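Local atomic coordinates of oxidoreductase, short chain dehydrogenase/reductase family protein (Bifidobacterium adolescentis L2-32, PDB entry 6OW4), a protein that catalyses, as a 20beta-hydroxysteroid dehydrogenase, the NADH-dependent interconversion of 20-keto and 20beta-hydroxy steroids. Residues G130-G135 with T195-Y200; A206-S211 with T227-Y232; A180-H185 with R286-Y291. One frame throughout, in Å; residues are numbered along the deposited sequence.

How the contacts relate
All three contacts lie round the NAD of one short-chain dehydrogenase/reductase fold. Contacts 2 and 3 are close neighbours, with centres about 8 Å apart. Their strands 223-230 and 284-287 adjoin in the parallel sheet, Gly231 N probably bonding to Val287 O (3.0 Å); Ala180 N, just after strand 174-179, probably bonds to Ile228 O (2.8 Å) on the other edge. Contact 1 is about 15 Å from each of the others between centres. It shares helix 198-217 with contact 2, though their nearest atoms stay about 5 Å apart. It does touch contact 3, where Tyr200 OH lies 3.8 Å from Ala181 CB. Contact 1 holds the ribose beside the nicotinamide, while residues 230-231 and 180-181 border the nicotinamide ring.

Contact 1 of 3, residues G130-G135 with T195-Y200; sequences GVNVPG and TPVNAY. With NAD (nicotinamide-adenine-dinucleotide), chain N.
The Asn132 amide lies nearly parallel to the Tyr200 ring, the planes 21° apart, offset toward the ring's CB end with ND2 over one face and Asn132 CG 4.1 Å from Tyr200 CG. A flat polar group suits this place because it can lie along the ring while its two ends meet different neighbours: Asn132 ND2 comes to 3.7 Å from Val197 CG1, and Asn132 OD1 rests 3.7 Å from Tyr200 CB. Val131 takes part through its backbone, its O approaching the ring edge 3.4 Å from Tyr200 CD1. With CG anti to the backbone N (chi1 178°), the tyrosine ring leaves the first turn of helix 198-217 and reaches toward the cofactor. Tyr200 and Lys204 form the YxxxK pattern of the short-chain dehydrogenases, whose tyrosine is typically catalytic. Here Tyr200 OH makes a very short hydrogen bond, 2.5 Å, to NAD O2D, which lies in the ring plane. A phenylalanine here would probably cost NAD O2D its bond to the tyrosine hydroxyl. At the adjoining hydroxyl, Gly130 CA lies 3.2 Å from NAD O3D; a CB on this residue would run into O3D, which suits glycine. Gly130 N gives a weak bond to O4B of the adenine-side ribose.

Contact 2 of 3, residues A206-S211 with T227-Y232; sequences AIMEHS and TISPGY. With NAD (nicotinamide-adenine-dinucleotide), chain N.
Thr227 meets Met208 and Ser211 where strand 223-230 of the Rossmann-type fold runs beneath helix 198-217, the helix that precedes it in the chain. The local axes come within 9.4 Å and run nearly antiparallel, at 155°, as expected of a helix returning the chain to a parallel sheet. From its CB, which points toward the helix, Thr227 divides into an oily and a polar branch. The methyl Thr227 CG2 lies against the helix, 3.6 Å from Ser211 CB and 3.8 Å from Met208 CA; the small serine leaves room for this close approach, and its own OG bonds to Ser225. The first torsion (chi1 58°) sets the hydroxyl OG1 where it faces a water and Asp284. The water donates to Thr227 OG1 at 2.9 Å and also donates to Met208 O, bridging strand and helix, while Asp284 on the next strand holds OG1 as well. Threonine suits the site because one residue supplies both surfaces. The Met208 side chain crosses Thr227 at about a right angle; its first two torsions bring Met208 SD to 4.2 Å from Ser229 OG, which bonds to Asp284 too, and chi3 (65°) turns the CE methyl toward His185. At the end of the strand the chain borders the nicotinamide: Pro230 CG packs 3.8 Å from NAD C5N, and Gly231 O stands 3.4 Å from NAD C4N.

Contact 3 of 3, residues A180-H185 with R286-Y291; sequences AALSGH and RVDGGY. Unlike the reference sequence in segment 180-185: Ala181 (reference Ser). With NAD (nicotinamide-adenine-dinucleotide), chain N.
Leu182 and His185 both hold CG anti to their own carbonyl carbon (chi1 -84° and -66°), which sends the two side chains across to residues 286-291. Arg286, extended from CG to NE, comes from the opposite direction and lays its guanidinium flat on the imidazole, centres 3.8 Å apart and planes at 20°. Arg286 CZ stands over the middle of the His185 ring, and Arg286 NH2 is 3.6 Å from His185 CD2; the pair meets face to face, with no hydrogen bond between them. The histidine suits the place by offering a flat face to the arginine, while its backbone O bonds to Arg212 of the second subunit. Leu182 packs beside them with its two methyls. Leu182 CD2 lies 4.0 Å from Arg286 CD; Leu182 CD1 sits against Asp288, in a doubtfully short approach to its CB, and comes within 3.4 Å of Tyr291 CD1, approaching that ring obliquely. The carboxylate of Asp288 is held by its own turn: OD1 accepts from Gly290 N at 3.1 Å, from well above the carboxylate plane, in an Asx turn, and OD2 accepts from Ser292 N. Gly289 and Gly290 take the positive phi values that this type I' turn needs. Asp288, Gly289 and Gly290 form the Asp-Gly-Gly sequence common after the last sheet strand in this family. The facing loop begins at the nicotinamide, with Ala181 CB 3.7 Å from NAD C5N; Ala181, a serine in the reference sequence, probably occupies the position of the serine in the Ser-Tyr-Lys active site of short-chain dehydrogenases.

Contact 1 of 3, residues G130-G135 with T195-Y200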
loop_
_atom_site.group_PDB
_atom_site.type_symbol
_atom_site.label_atom_id
_atom_site.label_comp_id
_atom_site.label_asym_id
_atom_site.label_seq_id
_atom_site.Cartn_x
_atom_site.Cartn_y
_atom_site.Cartn_z
ATOM N N GLY F 130 19.220 -2.837 -14.965
ATOM C CA GLY F 130 18.079 -3.768 -15.065
ATOM C C GLY F 130 17.786 -4.113 -16.513
ATOM O O GLY F 130 18.408 -3.494 -17.400
ATOM N N VAL F 131 16.879 -5.063 -16.750
ATOM C CA VAL F 131 16.565 -5.593 -18.110
ATOM C C VAL F 131 15.149 -6.180 -18.106
ATOM O O VAL F 131 14.738 -6.728 -17.066
ATOM C CB VAL F 131 17.611 -6.638 -18.548
ATOM C CG1 VAL F 131 17.459 -7.952 -17.798
ATOM C CG2 VAL F 131 17.586 -6.876 -20.047
ATOM N N ASN F 132 14.440 -6.054 -19.231
ATOM C CA ASN F 132 13.164 -6.766 -19.510
ATOM C C ASN F 132 13.438 -7.790 -20.617
ATOM O O ASN F 132 13.845 -7.376 -21.719
ATOM C CB ASN F 132 12.037 -5.795 -19.876
ATOM C CG ASN F 132 10.649 -6.370 -19.665
ATOM O OD1 ASN F 132 10.491 -7.546 -19.334
ATOM N ND2 ASN F 132 9.632 -5.545 -19.850
ATOM N N VAL F 133 13.246 -9.077 -20.315
ATOM C CA VAL F 133 13.565 -10.222 -21.218
ATOM C C VAL F 133 12.316 -10.553 -22.034
ATOM O O VAL F 133 11.221 -10.614 -21.481
ATOM C CB VAL F 133 14.058 -11.440 -20.412
ATOM C CG1 VAL F 133 14.527 -12.568 -21.319
ATOM C CG2 VAL F 133 15.152 -11.051 -19.428
ATOM N N PRO F 134 12.430 -10.747 -23.370
ATOM C CA PRO F 134 11.290 -11.171 -24.189
ATOM C C PRO F 134 10.671 -12.509 -23.748
ATOM O O PRO F 134 11.398 -13.367 -23.285
ATOM C CB PRO F 134 11.892 -11.311 -25.595
ATOM C CG PRO F 134 13.091 -10.391 -25.578
ATOM C CD PRO F 134 13.640 -10.511 -24.173
ATOM N N GLY F 135 9.350 -12.646 -23.911
ATOM C CA GLY F 135 8.567 -13.832 -23.511
ATOM C C GLY F 135 8.353 -13.902 -22.007
ATOM O O GLY F 135 8.229 -15.025 -21.486
ATOM N N THR F 195 1.035 -6.398 -20.042
ATOM C CA THR F 195 2.329 -6.471 -20.774
ATOM C C THR F 195 3.139 -7.646 -20.231
ATOM O O THR F 195 2.931 -8.068 -19.096
ATOM C CB THR F 195 3.132 -5.167 -20.654
ATOM O OG1 THR F 195 3.489 -4.977 -19.284
ATOM C CG2 THR F 195 2.381 -3.954 -21.155
ATOM N N PRO F 196 4.079 -8.217 -21.019
ATOM C CA PRO F 196 4.983 -9.249 -20.509
ATOM C C PRO F 196 6.000 -8.694 -19.496
ATOM O O PRO F 196 7.104 -8.349 -19.888
ATOM C CB PRO F 196 5.667 -9.771 -21.783
ATOM C CG PRO F 196 5.630 -8.590 -22.728
ATOM C CD PRO F 196 4.303 -7.920 -22.442
ATOM N N VAL F 197 5.601 -8.629 -18.220
ATOM C CA VAL F 197 6.429 -8.110 -17.086
ATOM C C VAL F 197 6.234 -9.013 -15.856
ATOM O O VAL F 197 6.256 -8.487 -14.725
ATOM C CB VAL F 197 6.092 -6.635 -16.776
ATOM C CG1 VAL F 197 6.515 -5.712 -17.909
ATOM C CG2 VAL F 197 4.618 -6.429 -16.448
ATOM N N ASN F 198 6.081 -10.325 -16.070
ATOM C CA ASN F 198 5.807 -11.335 -15.010
ATOM C C ASN F 198 6.990 -11.387 -14.034
ATOM O O ASN F 198 6.809 -11.005 -12.864
ATOM C CB ASN F 198 5.514 -12.712 -15.615
ATOM C CG ASN F 198 5.188 -13.771 -14.581
ATOM O OD1 ASN F 198 5.150 -13.494 -13.386
ATOM N ND2 ASN F 198 4.945 -14.989 -15.036
ATOM N N ALA F 199 8.149 -11.864 -14.499
ATOM C CA ALA F 199 9.407 -11.949 -13.723
ATOM C C ALA F 199 9.931 -10.538 -13.442
ATOM O O ALA F 199 10.422 -10.307 -12.327
ATOM C CB ALA F 199 10.428 -12.770 -14.468
ATOM N N TYR F 200 9.831 -9.639 -14.424
ATOM C CA TYR F 200 10.340 -8.244 -14.348
ATOM C C TYR F 200 9.731 -7.537 -13.134
ATOM O O TYR F 200 10.494 -7.003 -12.312
ATOM C CB TYR F 200 10.016 -7.467 -15.622
ATOM C CG TYR F 200 10.469 -6.030 -15.585
ATOM C CD1 TYR F 200 11.803 -5.701 -15.763
ATOM C CD2 TYR F 200 9.569 -5.001 -15.357
ATOM C CE1 TYR F 200 12.233 -4.385 -15.723
ATOM C CE2 TYR F 200 9.982 -3.680 -15.316
ATOM C CZ TYR F 200 11.319 -3.371 -15.499
ATOM O OH TYR F 200 11.728 -2.073 -15.463
HETATM P PA NAD N . 18.307 0.707 -20.639
HETATM O O1A NAD N . 18.087 -0.688 -21.127
HETATM O O2A NAD N . 19.185 1.475 -21.638
HETATM O O5B NAD N . 19.024 0.720 -19.219
HETATM C C5B NAD N . 19.416 -0.499 -18.587
HETATM C C4B NAD N . 20.965 -0.485 -18.448
HETATM O O4B NAD N . 21.349 -1.618 -17.439
HETATM C C3B NAD N . 21.555 -0.728 -19.543
HETATM O O3B NAD N . 22.583 0.281 -19.852
HETATM C C2B NAD N . 22.289 -2.211 -19.371
HETATM O O2B NAD N . 23.534 -2.246 -20.129
HETATM C C1B NAD N . 22.506 -2.352 -18.125
HETATM N N9A NAD N . 22.471 -3.809 -17.775
HETATM C C8A NAD N . 21.622 -4.852 -17.924
HETATM N N7A NAD N . 22.205 -5.951 -17.383
HETATM C C5A NAD N . 23.412 -5.587 -16.903
HETATM C C6A NAD N . 24.410 -6.326 -16.253
HETATM N N6A NAD N . 24.575 -7.684 -15.848
HETATM N N1A NAD N . 25.553 -5.717 -15.860
HETATM C C2A NAD N . 25.740 -4.376 -16.096
HETATM N N3A NAD N . 24.752 -3.640 -16.740
HETATM C C4A NAD N . 23.590 -4.257 -17.139
HETATM O O3 NAD N . 16.847 1.454 -20.502
HETATM P PN NAD N . 16.426 2.373 -19.246
HETATM O O1N NAD N . 15.070 2.957 -19.522
HETATM O O2N NAD N . 17.452 3.494 -19.075
HETATM O O5D NAD N . 16.334 1.462 -17.940
HETATM C C5D NAD N . 17.107 1.753 -16.785
HETATM C C4D NAD N . 16.419 1.137 -15.538
HETATM O O4D NAD N . 15.251 1.691 -15.362
HETATM C C3D NAD N . 16.168 -0.347 -15.733
HETATM O O3D NAD N . 16.500 -1.028 -14.592
HETATM C C2D NAD N . 14.638 -0.445 -16.010
HETATM O O2D NAD N . 14.177 -1.795 -15.580
HETATM C C1D NAD N . 14.139 0.514 -15.309
HETATM N N1N NAD N . 12.868 1.048 -15.809
HETATM C C2N NAD N . 12.816 1.764 -16.998
HETATM C C3N NAD N . 11.594 2.273 -17.466
HETATM C C7N NAD N . 11.517 3.065 -18.793
HETATM O O7N NAD N . 10.493 3.042 -19.450
HETATM N N7N NAD N . 12.623 3.827 -19.260
HETATM C C4N NAD N . 10.439 2.065 -16.736
HETATM C C5N NAD N . 10.486 1.356 -15.546
HETATM C C6N NAD N . 11.711 0.855 -15.084
#

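Contact 2 of 3, residues A206-S211 with T227-Y232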
loop_
_atom_site.group_PDB
_atom_site.type_symbol
_atom_site.label_atom_id
_atom_site.label_comp_id
_atom_site.label_asym_id
_atom_site.label_seq_id
_atom_site.Cartn_x
_atom_site.Cartn_y
_atom_site.Cartn_z
ATOM N N ALA F 206 10.603 -6.978 -5.373
ATOM C CA ALA F 206 11.628 -7.559 -4.473
ATOM C C ALA F 206 12.669 -6.490 -4.130
ATOM O O ALA F 206 13.012 -6.363 -2.941
ATOM C CB ALA F 206 12.268 -8.764 -5.117
ATOM N N ILE F 207 13.143 -5.757 -5.142
ATOM C CA ILE F 207 14.106 -4.624 -4.995
ATOM C C ILE F 207 13.523 -3.611 -4.004
ATOM O O ILE F 207 14.286 -3.126 -3.149
ATOM C CB ILE F 207 14.428 -3.987 -6.365
ATOM C CG1 ILE F 207 15.322 -4.900 -7.208
ATOM C CG2 ILE F 207 15.049 -2.607 -6.198
ATOM C CD1 ILE F 207 15.352 -4.549 -8.676
ATOM N N MET F 208 12.223 -3.319 -4.112
ATOM C CA MET F 208 11.511 -2.337 -3.249
ATOM C C MET F 208 11.612 -2.757 -1.777
ATOM O O MET F 208 12.078 -1.936 -0.967
ATOM C CB MET F 208 10.037 -2.204 -3.646
ATOM C CG MET F 208 9.804 -1.244 -4.803
ATOM S SD MET F 208 8.044 -0.976 -5.151
ATOM C CE MET F 208 7.538 -0.176 -3.629
ATOM N N GLU F 209 11.200 -3.985 -1.447
ATOM C CA GLU F 209 11.164 -4.501 -0.051
ATOM C C GLU F 209 12.592 -4.764 0.448
ATOM O O GLU F 209 12.792 -4.769 1.680
ATOM C CB GLU F 209 10.293 -5.756 0.039
ATOM C CG GLU F 209 10.045 -6.233 1.461
ATOM C CD GLU F 209 9.488 -5.189 2.415
ATOM O OE1 GLU F 209 8.691 -4.344 1.966
ATOM O OE2 GLU F 209 9.858 -5.217 3.608
ATOM N N HIS F 210 13.549 -4.972 -0.464
ATOM C CA HIS F 210 15.001 -5.080 -0.150
ATOM C C HIS F 210 15.507 -3.718 0.343
ATOM O O HIS F 210 16.136 -3.675 1.418
ATOM C CB HIS F 210 15.788 -5.607 -1.361
ATOM C CG HIS F 210 17.270 -5.513 -1.213
ATOM N ND1 HIS F 210 17.954 -6.144 -0.192
ATOM C CD2 HIS F 210 18.203 -4.875 -1.954
ATOM C CE1 HIS F 210 19.243 -5.897 -0.309
ATOM N NE2 HIS F 210 19.423 -5.120 -1.382
ATOM N N SER F 211 15.230 -2.651 -0.413
ATOM C CA SER F 211 15.587 -1.246 -0.078
ATOM C C SER F 211 14.995 -0.880 1.288
ATOM O O SER F 211 15.719 -0.286 2.106
ATOM C CB SER F 211 15.128 -0.293 -1.158
ATOM O OG SER F 211 15.474 1.047 -0.835
ATOM N N THR F 227 13.653 3.916 -3.191
ATOM C CA THR F 227 13.411 3.445 -4.576
ATOM C C THR F 227 12.736 4.550 -5.391
ATOM O O THR F 227 11.996 5.364 -4.806
ATOM C CB THR F 227 12.557 2.175 -4.590
ATOM O OG1 THR F 227 11.330 2.473 -3.925
ATOM C CG2 THR F 227 13.240 1.007 -3.917
ATOM N N ILE F 228 13.004 4.559 -6.697
ATOM C CA ILE F 228 12.280 5.368 -7.715
ATOM C C ILE F 228 11.534 4.384 -8.619
ATOM O O ILE F 228 12.188 3.475 -9.160
ATOM C CB ILE F 228 13.260 6.266 -8.494
ATOM C CG1 ILE F 228 14.035 7.185 -7.546
ATOM C CG2 ILE F 228 12.539 7.054 -9.579
ATOM C CD1 ILE F 228 15.143 7.964 -8.215
ATOM N N SER F 229 10.215 4.546 -8.739
ATOM C CA SER F 229 9.321 3.694 -9.565
ATOM C C SER F 229 8.856 4.487 -10.781
ATOM O O SER F 229 7.722 4.964 -10.814
ATOM C CB SER F 229 8.162 3.193 -8.751
ATOM O OG SER F 229 8.613 2.319 -7.730
ATOM N N PRO F 230 9.713 4.660 -11.815
ATOM C CA PRO F 230 9.323 5.411 -13.005
ATOM C C PRO F 230 8.188 4.698 -13.754
ATOM O O PRO F 230 8.147 3.481 -13.734
ATOM C CB PRO F 230 10.604 5.469 -13.854
ATOM C CG PRO F 230 11.421 4.289 -13.382
ATOM C CD PRO F 230 11.082 4.131 -11.915
ATOM N N GLY F 231 7.288 5.475 -14.361
ATOM C CA GLY F 231 6.270 4.971 -15.300
ATOM C C GLY F 231 6.866 4.815 -16.685
ATOM O O GLY F 231 8.039 4.408 -16.777
ATOM N N TYR F 232 6.099 5.138 -17.728
ATOM C CA TYR F 232 6.574 5.152 -19.134
ATOM C C TYR F 232 7.512 6.351 -19.316
ATOM O O TYR F 232 7.022 7.496 -19.333
ATOM C CB TYR F 232 5.389 5.175 -20.102
ATOM C CG TYR F 232 4.531 3.935 -20.062
ATOM C CD1 TYR F 232 5.050 2.696 -20.403
ATOM C CD2 TYR F 232 3.197 3.995 -19.689
ATOM C CE1 TYR F 232 4.272 1.551 -20.371
ATOM C CE2 TYR F 232 2.404 2.860 -19.652
ATOM C CZ TYR F 232 2.942 1.632 -19.995
ATOM O OH TYR F 232 2.166 0.507 -19.964
HETATM P PA NAD N . 18.307 0.707 -20.639
HETATM O O1A NAD N . 18.087 -0.688 -21.127
HETATM O O2A NAD N . 19.185 1.475 -21.638
HETATM O O5B NAD N . 19.024 0.720 -19.219
HETATM C C5B NAD N . 19.416 -0.499 -18.587
HETATM C C4B NAD N . 20.965 -0.485 -18.448
HETATM O O4B NAD N . 21.349 -1.618 -17.439
HETATM C C3B NAD N . 21.555 -0.728 -19.543
HETATM O O3B NAD N . 22.583 0.281 -19.852
HETATM C C2B NAD N . 22.289 -2.211 -19.371
HETATM O O2B NAD N . 23.534 -2.246 -20.129
HETATM C C1B NAD N . 22.506 -2.352 -18.125
HETATM N N9A NAD N . 22.471 -3.809 -17.775
HETATM C C8A NAD N . 21.622 -4.852 -17.924
HETATM N N7A NAD N . 22.205 -5.951 -17.383
HETATM C C5A NAD N . 23.412 -5.587 -16.903
HETATM C C6A NAD N . 24.410 -6.326 -16.253
HETATM N N6A NAD N . 24.575 -7.684 -15.848
HETATM N N1A NAD N . 25.553 -5.717 -15.860
HETATM C C2A NAD N . 25.740 -4.376 -16.096
HETATM N N3A NAD N . 24.752 -3.640 -16.740
HETATM C C4A NAD N . 23.590 -4.257 -17.139
HETATM O O3 NAD N . 16.847 1.454 -20.502
HETATM P PN NAD N . 16.426 2.373 -19.246
HETATM O O1N NAD N . 15.070 2.957 -19.522
HETATM O O2N NAD N . 17.452 3.494 -19.075
HETATM O O5D NAD N . 16.334 1.462 -17.940
HETATM C C5D NAD N . 17.107 1.753 -16.785
HETATM C C4D NAD N . 16.419 1.137 -15.538
HETATM O O4D NAD N . 15.251 1.691 -15.362
HETATM C C3D NAD N . 16.168 -0.347 -15.733
HETATM O O3D NAD N . 16.500 -1.028 -14.592
HETATM C C2D NAD N . 14.638 -0.445 -16.010
HETATM O O2D NAD N . 14.177 -1.795 -15.580
HETATM C C1D NAD N . 14.139 0.514 -15.309
HETATM N N1N NAD N . 12.868 1.048 -15.809
HETATM C C2N NAD N . 12.816 1.764 -16.998
HETATM C C3N NAD N . 11.594 2.273 -17.466
HETATM C C7N NAD N . 11.517 3.065 -18.793
HETATM O O7N NAD N . 10.493 3.042 -19.450
HETATM N N7N NAD N . 12.623 3.827 -19.260
HETATM C C4N NAD N . 10.439 2.065 -16.736
HETATM C C5N NAD N . 10.486 1.356 -15.546
HETATM C C6N NAD N . 11.711 0.855 -15.084
HETATM O O HOH W 1 10.833 0.939 -1.563
#

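Contact 3 of 3, residues A180-H185 with R286-Y291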
loop_
_atom_site.group_PDB
_atom_site.type_symbol
_atom_site.label_atom_id
_atom_site.label_comp_id
_atom_site.label_asym_id
_atom_site.label_seq_id
_atom_site.Cartn_x
_atom_site.Cartn_y
_atom_site.Cartn_z
ATOM N N ALA F 180 13.252 0.860 -9.193
ATOM C CA ALA F 180 12.149 -0.128 -9.224
ATOM C C ALA F 180 11.360 0.076 -10.524
ATOM O O ALA F 180 11.999 0.374 -11.552
ATOM C CB ALA F 180 11.290 0.016 -7.990
ATOM N N ALA F 181 10.036 -0.098 -10.482
ATOM C CA ALA F 181 9.100 0.186 -11.595
ATOM C C ALA F 181 7.660 0.059 -11.090
ATOM O O ALA F 181 7.464 -0.476 -9.976
ATOM C CB ALA F 181 9.350 -0.750 -12.753
ATOM N N LEU F 182 6.696 0.526 -11.889
ATOM C CA LEU F 182 5.241 0.366 -11.622
ATOM C C LEU F 182 4.827 -1.087 -11.874
ATOM O O LEU F 182 3.788 -1.497 -11.324
ATOM C CB LEU F 182 4.443 1.323 -12.511
ATOM C CG LEU F 182 4.293 2.745 -11.975
ATOM C CD1 LEU F 182 3.604 3.613 -13.009
ATOM C CD2 LEU F 182 3.520 2.768 -10.661
ATOM N N SER F 183 5.607 -1.823 -12.676
ATOM C CA SER F 183 5.508 -3.297 -12.859
ATOM C C SER F 183 5.647 -3.992 -11.498
ATOM O O SER F 183 5.045 -5.070 -11.324
ATOM C CB SER F 183 6.535 -3.791 -13.841
ATOM O OG SER F 183 6.476 -3.047 -15.048
ATOM N N GLY F 184 6.418 -3.388 -10.584
ATOM C CA GLY F 184 6.595 -3.827 -9.184
ATOM C C GLY F 184 5.371 -3.551 -8.323
ATOM O O GLY F 184 5.267 -4.171 -7.251
ATOM N N HIS F 185 4.489 -2.643 -8.758
ATOM C CA HIS F 185 3.220 -2.273 -8.072
ATOM C C HIS F 185 2.014 -2.900 -8.780
ATOM O O HIS F 185 1.130 -3.431 -8.078
ATOM C CB HIS F 185 3.049 -0.750 -8.039
ATOM C CG HIS F 185 4.058 -0.038 -7.206
ATOM N ND1 HIS F 185 4.968 0.846 -7.749
ATOM C CD2 HIS F 185 4.296 -0.065 -5.878
ATOM C CE1 HIS F 185 5.725 1.335 -6.791
ATOM N NE2 HIS F 185 5.332 0.794 -5.634
ATOM N N ARG F 286 7.229 7.436 -6.873
ATOM C CA ARG F 286 6.690 7.108 -8.218
ATOM C C ARG F 286 6.805 8.353 -9.102
ATOM O O ARG F 286 6.392 9.438 -8.652
ATOM C CB ARG F 286 5.242 6.620 -8.117
ATOM C CG ARG F 286 5.072 5.398 -7.226
ATOM C CD ARG F 286 3.668 4.826 -7.239
ATOM N NE ARG F 286 3.418 4.022 -6.047
ATOM C CZ ARG F 286 2.340 3.267 -5.846
ATOM N NH1 ARG F 286 1.392 3.195 -6.764
ATOM N NH2 ARG F 286 2.215 2.580 -4.724
ATOM N N VAL F 287 7.365 8.191 -10.303
ATOM C CA VAL F 287 7.519 9.265 -11.327
ATOM C C VAL F 287 6.873 8.756 -12.621
ATOM O O VAL F 287 7.615 8.331 -13.526
ATOM C CB VAL F 287 9.002 9.645 -11.510
ATOM C CG1 VAL F 287 9.169 10.893 -12.361
ATOM C CG2 VAL F 287 9.705 9.823 -10.172
ATOM N N ASP F 288 5.536 8.785 -12.682
ATOM C CA ASP F 288 4.727 8.038 -13.684
ATOM C C ASP F 288 3.648 8.918 -14.334
ATOM O O ASP F 288 2.803 8.353 -15.062
ATOM C CB ASP F 288 4.077 6.816 -13.031
ATOM C CG ASP F 288 3.094 7.141 -11.917
ATOM O OD1 ASP F 288 2.933 8.338 -11.600
ATOM O OD2 ASP F 288 2.497 6.194 -11.373
ATOM N N GLY F 289 3.663 10.232 -14.091
ATOM C CA GLY F 289 2.676 11.186 -14.634
ATOM C C GLY F 289 1.241 10.834 -14.260
ATOM O O GLY F 289 0.334 11.141 -15.060
ATOM N N GLY F 290 1.038 10.222 -13.087
ATOM C CA GLY F 290 -0.290 9.930 -12.512
ATOM C C GLY F 290 -0.817 8.552 -12.881
ATOM O O GLY F 290 -2.006 8.300 -12.607
ATOM N N TYR F 291 0.015 7.684 -13.468
ATOM C CA TYR F 291 -0.368 6.304 -13.873
ATOM C C TYR F 291 -0.994 5.571 -12.679
ATOM O O TYR F 291 -2.054 4.940 -12.858
ATOM C CB TYR F 291 0.828 5.514 -14.417
ATOM C CG TYR F 291 0.496 4.096 -14.814
ATOM C CD1 TYR F 291 0.385 3.093 -13.863
ATOM C CD2 TYR F 291 0.261 3.756 -16.137
ATOM C CE1 TYR F 291 0.066 1.790 -14.211
ATOM C CE2 TYR F 291 -0.059 2.457 -16.503
ATOM C CZ TYR F 291 -0.159 1.470 -15.538
ATOM O OH TYR F 291 -0.477 0.188 -15.886
HETATM P PA NAD N . 18.307 0.707 -20.639
HETATM O O1A NAD N . 18.087 -0.688 -21.127
HETATM O O2A NAD N . 19.185 1.475 -21.638
HETATM O O5B NAD N . 19.024 0.720 -19.219
HETATM C C5B NAD N . 19.416 -0.499 -18.587
HETATM C C4B NAD N . 20.965 -0.485 -18.448
HETATM O O4B NAD N . 21.349 -1.618 -17.439
HETATM C C3B NAD N . 21.555 -0.728 -19.543
HETATM O O3B NAD N . 22.583 0.281 -19.852
HETATM C C2B NAD N . 22.289 -2.211 -19.371
HETATM O O2B NAD N . 23.534 -2.246 -20.129
HETATM C C1B NAD N . 22.506 -2.352 -18.125
HETATM N N9A NAD N . 22.471 -3.809 -17.775
HETATM C C8A NAD N . 21.622 -4.852 -17.924
HETATM N N7A NAD N . 22.205 -5.951 -17.383
HETATM C C5A NAD N . 23.412 -5.587 -16.903
HETATM C C6A NAD N . 24.410 -6.326 -16.253
HETATM N N6A NAD N . 24.575 -7.684 -15.848
HETATM N N1A NAD N . 25.553 -5.717 -15.860
HETATM C C2A NAD N . 25.740 -4.376 -16.096
HETATM N N3A NAD N . 24.752 -3.640 -16.740
HETATM C C4A NAD N . 23.590 -4.257 -17.139
HETATM O O3 NAD N . 16.847 1.454 -20.502
HETATM P PN NAD N . 16.426 2.373 -19.246
HETATM O O1N NAD N . 15.070 2.957 -19.522
HETATM O O2N NAD N . 17.452 3.494 -19.075
HETATM O O5D NAD N . 16.334 1.462 -17.940
HETATM C C5D NAD N . 17.107 1.753 -16.785
HETATM C C4D NAD N . 16.419 1.137 -15.538
HETATM O O4D NAD N . 15.251 1.691 -15.362
HETATM C C3D NAD N . 16.168 -0.347 -15.733
HETATM O O3D NAD N . 16.500 -1.028 -14.592
HETATM C C2D NAD N . 14.638 -0.445 -16.010
HETATM O O2D NAD N . 14.177 -1.795 -15.580
HETATM C C1D NAD N . 14.139 0.514 -15.309
HETATM N N1N NAD N . 12.868 1.048 -15.809
HETATM C C2N NAD N . 12.816 1.764 -16.998
HETATM C C3N NAD N . 11.594 2.273 -17.466
HETATM C C7N NAD N . 11.517 3.065 -18.793
HETATM O O7N NAD N . 10.493 3.042 -19.450
HETATM N N7N NAD N . 12.623 3.827 -19.260
HETATM C C4N NAD N . 10.439 2.065 -16.736
HETATM C C5N NAD N . 10.486 1.356 -15.546
HETATM C C6N NAD N . 11.711 0.855 -15.084
#